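Local coordinates for split-soret cytochrome C (Desulfovibrio desulfuricans, PDB 1H21), which carries heme c groups shared between the two subunits of a homodimer, together with a probable [2Fe-2S] cluster, and may take part in sulfate reduction, at residues L146-I149 and S150-W154. Residues are numbered along the deposited sequence; the frame is centred on the assembly and turned at random.
Sequences LCHI and SVSKW. With HEC (heme c), chain H.
S150 N donates to L146 O (3.0 Å) and V151 N to C147 O (2.9 Å), bonds that form the first turn of helix 147-158, with L146 as N-cap. This turn presents an axial heme ligand: NE2 of H148 binds the iron at 2.0 Å, and H233 of the second subunit is the other, so the heme bridges the dimer. CG of H148 lies anti to the backbone N (chi1 170°), which brings the imidazole face over CB of S152, one turn on. That CB sits 4.2 Å from the ring centroid in a CH-pi contact, while heme CHC lies over the opposite face, toward its rim. S152 OG, beside its backbone N (chi1 -56°), turns back to H148 O at 2.7 Å, which also accepts from S152 N. K224 of the second subunit grips both residues, its carbonyl oxygen taking ND1 of H148, helping to fix the ring's rotation, and its N bonding to S152 OG. Away from the heme, C147, a probable [2Fe-2S] ligand, lies beside C86, and V151 packs against C171, both probable ligands too. I149 CD1 packs against heme CMD at 3.5 Å, and extended K153 passes a propionate, its CG 3.4 Å from heme O1D.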
ATOM      1  N   LEU A 146       6.003   1.538  -6.972  1.00 27.87           N
ATOM      2  CA  LEU A 146       5.520   2.757  -6.344  1.00 26.69           C
ATOM      3  C   LEU A 146       4.931   3.711  -7.360  1.00 26.86           C
ATOM      4  O   LEU A 146       5.580   4.025  -8.348  1.00 28.26           O
ATOM      5  CB  LEU A 146       6.668   3.436  -5.597  1.00 22.64           C
ATOM      6  CG  LEU A 146       7.250   2.653  -4.416  1.00 26.68           C
ATOM      7  CD1 LEU A 146       8.328   3.470  -3.730  1.00 19.47           C
ATOM      8  CD2 LEU A 146       6.120   2.274  -3.438  1.00 18.01           C
ATOM      9  N   CYS A 147       3.703   4.156  -7.106  1.00 29.16           N
ATOM     10  CA  CYS A 147       2.954   5.095  -7.946  1.00 31.05           C
ATOM     11  C   CYS A 147       3.694   6.399  -8.274  1.00 31.62           C
ATOM     12  O   CYS A 147       3.635   6.891  -9.402  1.00 32.42           O
ATOM     13  CB  CYS A 147       1.662   5.451  -7.222  1.00 35.98           C
ATOM     14  SG  CYS A 147       0.199   5.455  -8.200  1.00 52.11           S
ATOM     15  N   HIS A 148       4.356   6.989  -7.280  1.00 33.21           N
ATOM     16  CA  HIS A 148       5.085   8.231  -7.510  1.00 32.13           C
ATOM     17  C   HIS A 148       6.116   8.062  -8.594  1.00 32.04           C
ATOM     18  O   HIS A 148       6.196   8.888  -9.499  1.00 35.66           O
ATOM     19  CB  HIS A 148       5.818   8.753  -6.272  1.00 31.16           C
ATOM     20  CG  HIS A 148       6.751   9.890  -6.588  1.00 29.16           C
ATOM     21  ND1 HIS A 148       6.334  11.141  -6.977  1.00 28.12           N
ATOM     22  CD2 HIS A 148       8.103   9.913  -6.690  1.00 27.20           C
ATOM     23  CE1 HIS A 148       7.414  11.856  -7.309  1.00 25.40           C
ATOM     24  NE2 HIS A 148       8.520  11.160  -7.152  1.00 24.54           N
ATOM     25  N   ILE A 149       6.935   7.022  -8.461  1.00 26.92           N
ATOM     26  CA  ILE A 149       7.985   6.725  -9.427  1.00 27.81           C
ATOM     27  C   ILE A 149       7.469   6.315 -10.805  1.00 30.30           C
ATOM     28  O   ILE A 149       7.983   6.746 -11.824  1.00 34.73           O
ATOM     29  CB  ILE A 149       8.917   5.642  -8.891  1.00 26.09           C
ATOM     30  CG1 ILE A 149       9.560   6.142  -7.601  1.00 26.53           C
ATOM     31  CG2 ILE A 149      10.016   5.343  -9.900  1.00 29.53           C
ATOM     32  CD1 ILE A 149      10.594   5.240  -7.063  1.00 28.41           C
ATOM     33  N   SER A 150       6.471   5.452 -10.817  1.00 33.63           N
ATOM     34  CA  SER A 150       5.857   4.970 -12.045  1.00 35.26           C
ATOM     35  C   SER A 150       5.250   6.142 -12.840  1.00 37.97           C
ATOM     36  O   SER A 150       5.633   6.397 -13.994  1.00 38.64           O
ATOM     37  CB  SER A 150       4.776   3.932 -11.678  1.00 32.80           C
ATOM     38  OG  SER A 150       4.035   3.477 -12.794  1.00 35.29           O
ATOM     39  N   VAL A 151       4.333   6.876 -12.214  1.00 38.27           N
ATOM     40  CA  VAL A 151       3.673   7.993 -12.884  1.00 40.19           C
ATOM     41  C   VAL A 151       4.590   9.184 -13.215  1.00 38.91           C
ATOM     42  O   VAL A 151       4.686   9.583 -14.373  1.00 39.65           O
ATOM     43  CB  VAL A 151       2.421   8.479 -12.085  1.00 42.40           C
ATOM     44  CG1 VAL A 151       1.769   9.667 -12.787  1.00 37.30           C
ATOM     45  CG2 VAL A 151       1.403   7.332 -11.929  1.00 42.12           C
ATOM     46  N   SER A 152       5.265   9.737 -12.211  1.00 37.93           N
ATOM     47  CA  SER A 152       6.148  10.887 -12.411  1.00 37.75           C
ATOM     48  C   SER A 152       7.181  10.722 -13.532  1.00 39.66           C
ATOM     49  O   SER A 152       7.350  11.627 -14.351  1.00 39.30           O
ATOM     50  CB  SER A 152       6.822  11.270 -11.090  1.00 33.59           C
ATOM     51  OG  SER A 152       5.837  11.513 -10.100  1.00 30.64           O
ATOM     52  N   LYS A 153       7.845   9.565 -13.585  1.00 41.40           N
ATOM     53  CA  LYS A 153       8.852   9.271 -14.611  1.00 40.49           C
ATOM     54  C   LYS A 153       8.202   9.284 -16.011  1.00 41.04           C
ATOM     55  O   LYS A 153       8.646   9.991 -16.921  1.00 41.56           O
ATOM     56  CB  LYS A 153       9.471   7.908 -14.318  1.00 41.82           C
ATOM     57  CG  LYS A 153      10.749   7.611 -15.052  1.00 44.29           C
ATOM     58  CD  LYS A 153      11.206   6.223 -14.716  1.00 45.56           C
ATOM     59  CE  LYS A 153      12.394   5.862 -15.554  1.00 57.48           C
ATOM     60  NZ  LYS A 153      12.764   4.436 -15.340  1.00 65.74           N
ATOM     61  N   TRP A 154       7.100   8.561 -16.152  1.00 40.26           N
ATOM     62  CA  TRP A 154       6.381   8.500 -17.421  1.00 41.36           C
ATOM     63  C   TRP A 154       5.938   9.893 -17.922  1.00 42.79           C
ATOM     64  O   TRP A 154       6.128  10.218 -19.095  1.00 44.88           O
ATOM     65  CB  TRP A 154       5.180   7.559 -17.264  1.00 41.61           C
ATOM     66  CG  TRP A 154       4.320   7.371 -18.486  1.00 42.55           C
ATOM     67  CD1 TRP A 154       4.443   6.391 -19.441  1.00 44.61           C
ATOM     68  CD2 TRP A 154       3.145   8.120 -18.831  1.00 41.30           C
ATOM     69  NE1 TRP A 154       3.411   6.482 -20.342  1.00 43.72           N
ATOM     70  CE2 TRP A 154       2.600   7.530 -19.993  1.00 42.10           C
ATOM     71  CE3 TRP A 154       2.494   9.228 -18.258  1.00 38.52           C
ATOM     72  CZ2 TRP A 154       1.428   8.009 -20.600  1.00 43.93           C
ATOM     73  CZ3 TRP A 154       1.332   9.703 -18.856  1.00 39.10           C
ATOM     74  CH2 TRP A 154       0.809   9.093 -20.019  1.00 41.56           C
TER
HETATM   75 FE   HEC H1249      10.294  11.950  -6.754  1.00 31.46          FE
HETATM   76  CHA HEC H1249      10.846  11.026  -9.923  1.00 26.28           C
HETATM   77  CHB HEC H1249       9.395  15.116  -7.807  1.00 25.40           C
HETATM   78  CHC HEC H1249       9.131  12.651  -3.636  1.00 27.13           C
HETATM   79  CHD HEC H1249      11.873   9.222  -5.577  1.00 27.57           C
HETATM   80  NA  HEC H1249      10.229  12.852  -8.508  1.00 25.50           N
HETATM   81  C1A HEC H1249      10.331  12.260  -9.742  1.00 26.00           C
HETATM   82  C2A HEC H1249       9.956  13.148 -10.829  1.00 29.21           C
HETATM   83  C3A HEC H1249       9.688  14.382 -10.226  1.00 30.35           C
HETATM   84  C4A HEC H1249       9.862  14.178  -8.777  1.00 30.27           C
HETATM   85  CMA HEC H1249       9.208  15.678 -10.884  1.00 28.23           C
HETATM   86  CAA HEC H1249       9.927  12.817 -12.333  1.00 26.99           C
HETATM   87  CBA HEC H1249      11.229  13.131 -13.071  1.00 28.75           C
HETATM   88  CGA HEC H1249      12.268  12.018 -13.036  1.00 29.83           C
HETATM   89  O1A HEC H1249      13.440  12.281 -12.692  1.00 30.58           O
HETATM   90  O2A HEC H1249      11.922  10.882 -13.401  1.00 34.30           O
HETATM   91  NB  HEC H1249       9.491  13.583  -5.883  1.00 22.81           N
HETATM   92  C1B HEC H1249       9.220  14.827  -6.450  1.00 23.18           C
HETATM   93  C2B HEC H1249       8.522  15.721  -5.502  1.00 26.34           C
HETATM   94  C3B HEC H1249       8.333  14.954  -4.363  1.00 27.35           C
HETATM   95  C4B HEC H1249       8.982  13.664  -4.601  1.00 24.27           C
HETATM   96  CMB HEC H1249       8.129  17.207  -5.705  1.00 17.64           C
HETATM   97  CAB HEC H1249       7.663  15.350  -3.193  1.00 29.36           C
HETATM   98  CBB HEC H1249       6.266  15.775  -3.241  1.00 31.21           C
HETATM   99  NC  HEC H1249      10.404  11.016  -5.009  1.00 25.89           N
HETATM  100  C1C HEC H1249       9.807  11.423  -3.821  1.00 27.88           C
HETATM  101  C2C HEC H1249      10.055  10.435  -2.784  1.00 30.05           C
HETATM  102  C3C HEC H1249      10.840   9.404  -3.318  1.00 25.00           C
HETATM  103  C4C HEC H1249      11.062   9.840  -4.684  1.00 24.27           C
HETATM  104  CMC HEC H1249       9.601  10.601  -1.317  1.00 27.05           C
HETATM  105  CAC HEC H1249      11.440   8.322  -2.620  1.00 25.76           C
HETATM  106  CBC HEC H1249      10.727   7.210  -1.940  1.00 12.50           C
HETATM  107  ND  HEC H1249      11.259  10.540  -7.596  1.00 28.72           N
HETATM  108  C1D HEC H1249      11.969   9.547  -6.960  1.00 31.88           C
HETATM  109  C2D HEC H1249      12.530   8.645  -7.937  1.00 29.68           C
HETATM  110  C3D HEC H1249      12.170   9.049  -9.163  1.00 31.44           C
HETATM  111  C4D HEC H1249      11.359  10.240  -8.934  1.00 28.84           C
HETATM  112  CMD HEC H1249      13.341   7.417  -7.622  1.00 28.26           C
HETATM  113  CAD HEC H1249      12.567   8.376 -10.489  1.00 30.55           C
HETATM  114  CBD HEC H1249      13.831   8.982 -11.079  1.00 36.50           C
HETATM  115  CGD HEC H1249      14.214   8.352 -12.412  1.00 42.44           C
HETATM  116  O1D HEC H1249      13.569   8.666 -13.447  1.00 35.94           O
HETATM  117  O2D HEC H1249      15.161   7.525 -12.413  1.00 42.50           O